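Local coordinates for protein beta-Ala-His dipeptidase (Homo sapiens, PDB 3DLJ) that hydrolyses Xaa-His dipeptides, above all carnosine and anserine, as a secreted two-zinc metallopeptidase of the M20 family, at residues V203-W209 with V444-A450; K214-T218 with F416-D421. All coordinates share one frame; numbering follows the deposited sequence.

Contact 1. Residues V203-W209 with V444-A450. With ZN (zinc ion), chain D.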
loop_
_atom_site.group_PDB
_atom_site.type_symbol
_atom_site.label_atom_id
_atom_site.label_comp_id
_atom_site.label_asym_id
_atom_site.label_seq_id
_atom_site.Cartn_x
_atom_site.Cartn_y
_atom_site.Cartn_z
ATOM N N VAL A 203 7.584 12.750 -2.615
ATOM C CA VAL A 203 6.311 12.573 -1.915
ATOM C C VAL A 203 5.605 11.292 -2.373
ATOM O O VAL A 203 5.609 10.947 -3.557
ATOM C CB VAL A 203 5.350 13.790 -2.147
ATOM C CG1 VAL A 203 3.972 13.550 -1.488
ATOM C CG2 VAL A 203 5.961 15.064 -1.636
ATOM N N ILE A 204 5.026 10.585 -1.408
ATOM C CA ILE A 204 4.161 9.433 -1.659
ATOM C C ILE A 204 2.890 9.682 -0.861
ATOM O O ILE A 204 2.949 10.087 0.302
ATOM C CB ILE A 204 4.813 8.079 -1.216
ATOM C CG1 ILE A 204 6.150 7.830 -1.946
ATOM C CG2 ILE A 204 3.814 6.869 -1.385
ATOM C CD1 ILE A 204 6.929 6.582 -1.437
ATOM N N SER A 205 1.746 9.450 -1.487
ATOM C CA SER A 205 0.473 9.559 -0.812
ATOM C C SER A 205 -0.312 8.268 -1.040
ATOM O O SER A 205 -1.170 8.186 -1.927
ATOM C CB SER A 205 -0.299 10.778 -1.347
ATOM O OG SER A 205 -1.458 11.057 -0.572
ATOM N N ASP A 206 -0.029 7.248 -0.244
ATOM C CA ASP A 206 -0.676 5.962 -0.453
ATOM C C ASP A 206 -0.830 5.234 0.859
ATOM O O ASP A 206 -0.374 4.100 1.031
ATOM C CB ASP A 206 0.126 5.130 -1.454
ATOM C CG ASP A 206 -0.675 3.944 -2.023
ATOM O OD1 ASP A 206 -1.901 3.833 -1.732
ATOM O OD2 ASP A 206 -0.055 3.112 -2.745
ATOM N N ASN A 207 -1.475 5.904 1.801
ATOM C CA ASN A 207 -1.628 5.388 3.156
ATOM C C ASN A 207 -2.720 6.137 3.885
ATOM O O ASN A 207 -3.249 7.128 3.364
ATOM C CB ASN A 207 -0.298 5.385 3.925
ATOM C CG ASN A 207 0.428 6.712 3.876
ATOM O OD1 ASN A 207 0.805 7.229 2.806
ATOM N ND2 ASN A 207 0.678 7.251 5.050
ATOM N N LEU A 208 -3.090 5.636 5.059
ATOM C CA LEU A 208 -4.287 6.075 5.741
ATOM C C LEU A 208 -4.011 6.780 7.078
ATOM O O LEU A 208 -2.989 6.535 7.728
ATOM C CB LEU A 208 -5.193 4.867 5.988
ATOM C CG LEU A 208 -5.465 3.899 4.832
ATOM C CD1 LEU A 208 -6.447 2.855 5.290
ATOM C CD2 LEU A 208 -5.955 4.610 3.575
ATOM N N TRP A 209 -4.943 7.645 7.476
ATOM C CA TRP A 209 -4.965 8.194 8.832
ATOM C C TRP A 209 -5.380 7.077 9.781
ATOM O O TRP A 209 -5.742 5.998 9.336
ATOM C CB TRP A 209 -5.934 9.370 8.969
ATOM C CG TRP A 209 -5.745 10.513 7.998
ATOM C CD1 TRP A 209 -4.614 10.844 7.305
ATOM C CD2 TRP A 209 -6.736 11.469 7.622
ATOM N NE1 TRP A 209 -4.846 11.945 6.511
ATOM C CE2 TRP A 209 -6.141 12.346 6.684
ATOM C CE3 TRP A 209 -8.080 11.662 7.974
ATOM C CZ2 TRP A 209 -6.837 13.411 6.103
ATOM C CZ3 TRP A 209 -8.779 12.731 7.394
ATOM C CH2 TRP A 209 -8.150 13.591 6.465
ATOM N N VAL A 444 8.610 11.757 1.939
ATOM C CA VAL A 444 7.569 12.139 2.901
ATOM C C VAL A 444 6.243 11.443 2.574
ATOM O O VAL A 444 5.743 11.518 1.445
ATOM C CB VAL A 444 7.387 13.694 2.989
ATOM C CG1 VAL A 444 7.163 14.294 1.610
ATOM C CG2 VAL A 444 6.238 14.071 3.927
ATOM N N LEU A 445 5.677 10.760 3.558
ATOM C CA LEU A 445 4.391 10.104 3.349
ATOM C C LEU A 445 3.230 10.958 3.837
ATOM O O LEU A 445 3.057 11.173 5.033
ATOM C CB LEU A 445 4.347 8.706 3.987
ATOM C CG LEU A 445 5.487 7.736 3.689
ATOM C CD1 LEU A 445 5.277 6.508 4.530
ATOM C CD2 LEU A 445 5.558 7.369 2.227
ATOM N N ILE A 446 2.430 11.440 2.889
ATOM C CA ILE A 446 1.249 12.244 3.202
ATOM C C ILE A 446 -0.026 11.434 2.931
ATOM O O ILE A 446 -0.485 11.357 1.804
ATOM C CB ILE A 446 1.237 13.585 2.415
ATOM C CG1 ILE A 446 2.624 14.266 2.506
ATOM C CG2 ILE A 446 0.142 14.494 2.947
ATOM C CD1 ILE A 446 2.769 15.567 1.714
ATOM N N PRO A 447 -0.600 10.837 3.983
ATOM C CA PRO A 447 -1.798 10.033 3.831
ATOM C C PRO A 447 -3.002 10.917 3.491
ATOM O O PRO A 447 -3.164 11.963 4.100
ATOM C CB PRO A 447 -1.954 9.368 5.208
ATOM C CG PRO A 447 -1.211 10.263 6.182
ATOM C CD PRO A 447 -0.133 10.934 5.387
ATOM N N LEU A 448 -3.806 10.509 2.496
ATOM C CA LEU A 448 -5.099 11.161 2.215
ATOM C C LEU A 448 -6.286 10.301 2.645
ATOM O O LEU A 448 -7.395 10.814 2.855
ATOM C CB LEU A 448 -5.259 11.540 0.730
ATOM C CG LEU A 448 -4.474 12.693 0.095
ATOM C CD1 LEU A 448 -5.227 13.243 -1.126
ATOM C CD2 LEU A 448 -4.239 13.768 1.092
ATOM N N GLY A 449 -6.049 9.003 2.796
ATOM C CA GLY A 449 -7.111 8.073 3.134
ATOM C C GLY A 449 -7.579 8.081 4.574
ATOM O O GLY A 449 -6.820 8.402 5.485
ATOM N N ALA A 450 -8.848 7.742 4.784
ATOM C CA ALA A 450 -9.343 7.518 6.136
ATOM C C ALA A 450 -9.045 6.092 6.546
ATOM O O ALA A 450 -8.862 5.211 5.704
ATOM C CB ALA A 450 -10.845 7.824 6.272
HETATM ZN ZN ZN D . -1.041 1.710 -3.428
HETATM O O HOH W 1 -3.018 8.610 0.589
#
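V203 and I204 pair in parallel with V444 and L445 at two neighbouring strand ends. The I204 backbone bonds to the residues on either side of L445: I204 N donates to V444 O at 3.1 Å, and I446 N donates to I204 O at 3.0 Å. On one face of this pair V203 and V444 lie alongside each other and point the same way; on the other I204 and L445 do the same.

Past the strands, side chains take up backbone carbonyls. S205 OG donates to I446 O at 2.6 Å, almost straight in line with the carbonyl. A chi1 of -171° turns OG away from the backbone N of S205 and over to I446 O. A water donates to S205 OG and N207 O and accepts from L448 N at 2.8 Å. N207 O also takes a weak bond from G449 N. The N207 amide lies against P447 CB, and its OD1 accepts from D206 N.

W209 closes the far end with two donors. Its backbone N gives a straight bond to G449 O at 2.8 Å. The indole NE1 reaches P447 O at 2.9 Å from above the carbonyl plane. G449 O lies over one ring face, and P447 CG meets the ring edge at CD1. A leucine in place of W209 would probably leave P447 O without its indole donor and P447 CG without the ring edge it packs on.

D206 points away from the second segment, and its OD2 binds zinc together with H110 and D143. A metal ligand just beyond the C-terminal end of a parallel strand is typical of the M20 catalytic domain.

Contact 2. Residues K214-T218 with F416-D421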
loop_
_atom_site.group_PDB
_atom_site.type_symbol
_atom_site.label_atom_id
_atom_site.label_comp_id
_atom_site.label_asym_id
_atom_site.label_seq_id
_atom_site.Cartn_x
_atom_site.Cartn_y
_atom_site.Cartn_z
ATOM N N LYS A 214 -8.334 13.523 13.328
ATOM C CA LYS A 214 -7.003 14.133 13.245
ATOM C C LYS A 214 -6.210 13.632 12.018
ATOM O O LYS A 214 -6.043 12.416 11.825
ATOM C CB LYS A 214 -6.220 13.901 14.547
ATOM N N PRO A 215 -5.736 14.567 11.168
ATOM C CA PRO A 215 -4.944 14.182 10.002
ATOM C C PRO A 215 -3.577 13.709 10.444
ATOM O O PRO A 215 -3.219 13.836 11.619
ATOM C CB PRO A 215 -4.832 15.490 9.194
ATOM C CG PRO A 215 -5.858 16.426 9.799
ATOM C CD PRO A 215 -5.916 16.031 11.240
ATOM N N ALA A 216 -2.802 13.163 9.524
ATOM C CA ALA A 216 -1.563 12.541 9.929
ATOM C C ALA A 216 -0.458 12.804 8.940
ATOM O O ALA A 216 -0.719 13.170 7.782
ATOM C CB ALA A 216 -1.772 11.043 10.089
ATOM N N ILE A 217 0.770 12.642 9.428
ATOM C CA ILE A 217 1.941 12.458 8.586
ATOM C C ILE A 217 2.625 11.168 9.043
ATOM O O ILE A 217 2.758 10.928 10.245
ATOM C CB ILE A 217 2.934 13.666 8.656
ATOM C CG1 ILE A 217 2.343 14.901 7.988
ATOM C CG2 ILE A 217 4.220 13.353 7.919
ATOM C CD1 ILE A 217 2.795 16.206 8.635
ATOM N N THR A 218 3.059 10.352 8.081
ATOM C CA THR A 218 3.570 9.011 8.352
ATOM C C THR A 218 5.073 8.968 8.106
ATOM O O THR A 218 5.547 9.354 7.034
ATOM C CB THR A 218 2.809 7.976 7.496
ATOM O OG1 THR A 218 1.391 8.150 7.704
ATOM C CG2 THR A 218 3.225 6.524 7.828
ATOM N N PHE A 416 -6.509 21.997 7.484
ATOM C CA PHE A 416 -7.387 21.315 8.424
ATOM C C PHE A 416 -7.511 22.061 9.740
ATOM O O PHE A 416 -8.355 21.722 10.571
ATOM C CB PHE A 416 -6.970 19.841 8.597
ATOM C CG PHE A 416 -7.124 19.018 7.323
ATOM C CD1 PHE A 416 -6.030 18.765 6.500
ATOM C CD2 PHE A 416 -8.371 18.528 6.936
ATOM C CE1 PHE A 416 -6.177 18.024 5.320
ATOM C CE2 PHE A 416 -8.523 17.764 5.750
ATOM C CZ PHE A 416 -7.430 17.521 4.951
ATOM N N GLY A 417 -6.683 23.092 9.908
ATOM C CA GLY A 417 -6.736 23.935 11.084
ATOM C C GLY A 417 -6.247 23.243 12.333
ATOM O O GLY A 417 -6.517 23.697 13.444
ATOM N N THR A 418 -5.526 22.142 12.170
ATOM C CA THR A 418 -5.017 21.419 13.332
ATOM C C THR A 418 -3.655 20.781 13.091
ATOM O O THR A 418 -3.249 20.571 11.949
ATOM C CB THR A 418 -6.017 20.348 13.833
ATOM O OG1 THR A 418 -5.454 19.680 14.969
ATOM C CG2 THR A 418 -6.335 19.334 12.732
ATOM N N GLU A 419 -2.962 20.461 14.178
ATOM C CA GLU A 419 -1.680 19.780 14.079
ATOM C C GLU A 419 -1.859 18.303 13.718
ATOM O O GLU A 419 -2.660 17.597 14.348
ATOM C CB GLU A 419 -0.871 19.919 15.378
ATOM C CG GLU A 419 -0.404 21.344 15.692
ATOM C CD GLU A 419 0.634 21.875 14.703
ATOM O OE1 GLU A 419 1.368 21.055 14.101
ATOM O OE2 GLU A 419 0.719 23.114 14.534
ATOM N N PRO A 420 -1.112 17.838 12.691
ATOM C CA PRO A 420 -1.005 16.423 12.378
ATOM C C PRO A 420 -0.271 15.645 13.473
ATOM O O PRO A 420 0.745 16.113 14.002
ATOM C CB PRO A 420 -0.144 16.408 11.111
ATOM C CG PRO A 420 0.608 17.676 11.129
ATOM C CD PRO A 420 -0.300 18.669 11.784
ATOM N N ASP A 421 -0.783 14.467 13.805
ATOM C CA ASP A 421 0.022 13.503 14.542
ATOM C C ASP A 421 1.029 12.856 13.610
ATOM O O ASP A 421 0.728 12.583 12.447
ATOM C CB ASP A 421 -0.843 12.443 15.219
ATOM C CG ASP A 421 -1.342 12.889 16.593
ATOM O OD1 ASP A 421 -0.672 13.737 17.261
ATOM O OD2 ASP A 421 -2.414 12.382 16.999
#
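This is a short parallel strand pairing with a proline-rich apolar flank, at the start of strand 216-232. P215 and A216 meet P420 and D421, where the turn after helix 403-416 runs into strand 421-425. Two backbone bonds hold the pair. I217 N donates to D421 O at 3.0 Å, nearly straight. D421 N gives P215 O a weak bond of 3.3 Å. The CA-H groups of P420 and A216 add contacts to P215 O and D421 O respectively.

P215 carries much of the side-chain packing. Its CG sits 3.8 Å from F416 CB and meets the phenyl ring obliquely. Its CD touches T418 CG2 at 3.6 Å. A chi1 of 180° sends T418 OG1 off opposite the backbone N and leaves CG2 as the branch that meets P215.

The chain leaves the helix at G417, which has positive phi, and three residues later reaches P420. Strand 216-232 starts at this contact, where it pairs in parallel with 421-425. Within the same branched mixed sheet it also pairs antiparallel with 346-355 and 384-397.

I217 and P420 lie alongside and point the same way, with I217 CD1 3.6 Å from P420 CG. Both also touch I412 of helix 403-416, which joins this patch to the helix. The F416 ring meets the ring of W465. The carboxylate of D421 is turned to a partner outside the pair: its OD2 accepts from the backbone N of H292.

Overall arrangement
Contacts 1 and 2 are neighbours, their centres about 11 Å apart. Along the chain contact 2 is nested within the loop that contact 1 closes. The two touch directly. T218 N probably donates to L445 O at 3.2 Å, so strand 216-232 runs on from its pairing with D421 to meet strand 444-445. P447 CD packs on A216 O at 3.3 Å. W209 also touches A216. Only contact 1 reaches the metal centre: D206 OD2 binds one zinc, and the second zinc lies about 10 Å from the side chain of L208. Contact 2 lies away from the annotated sites.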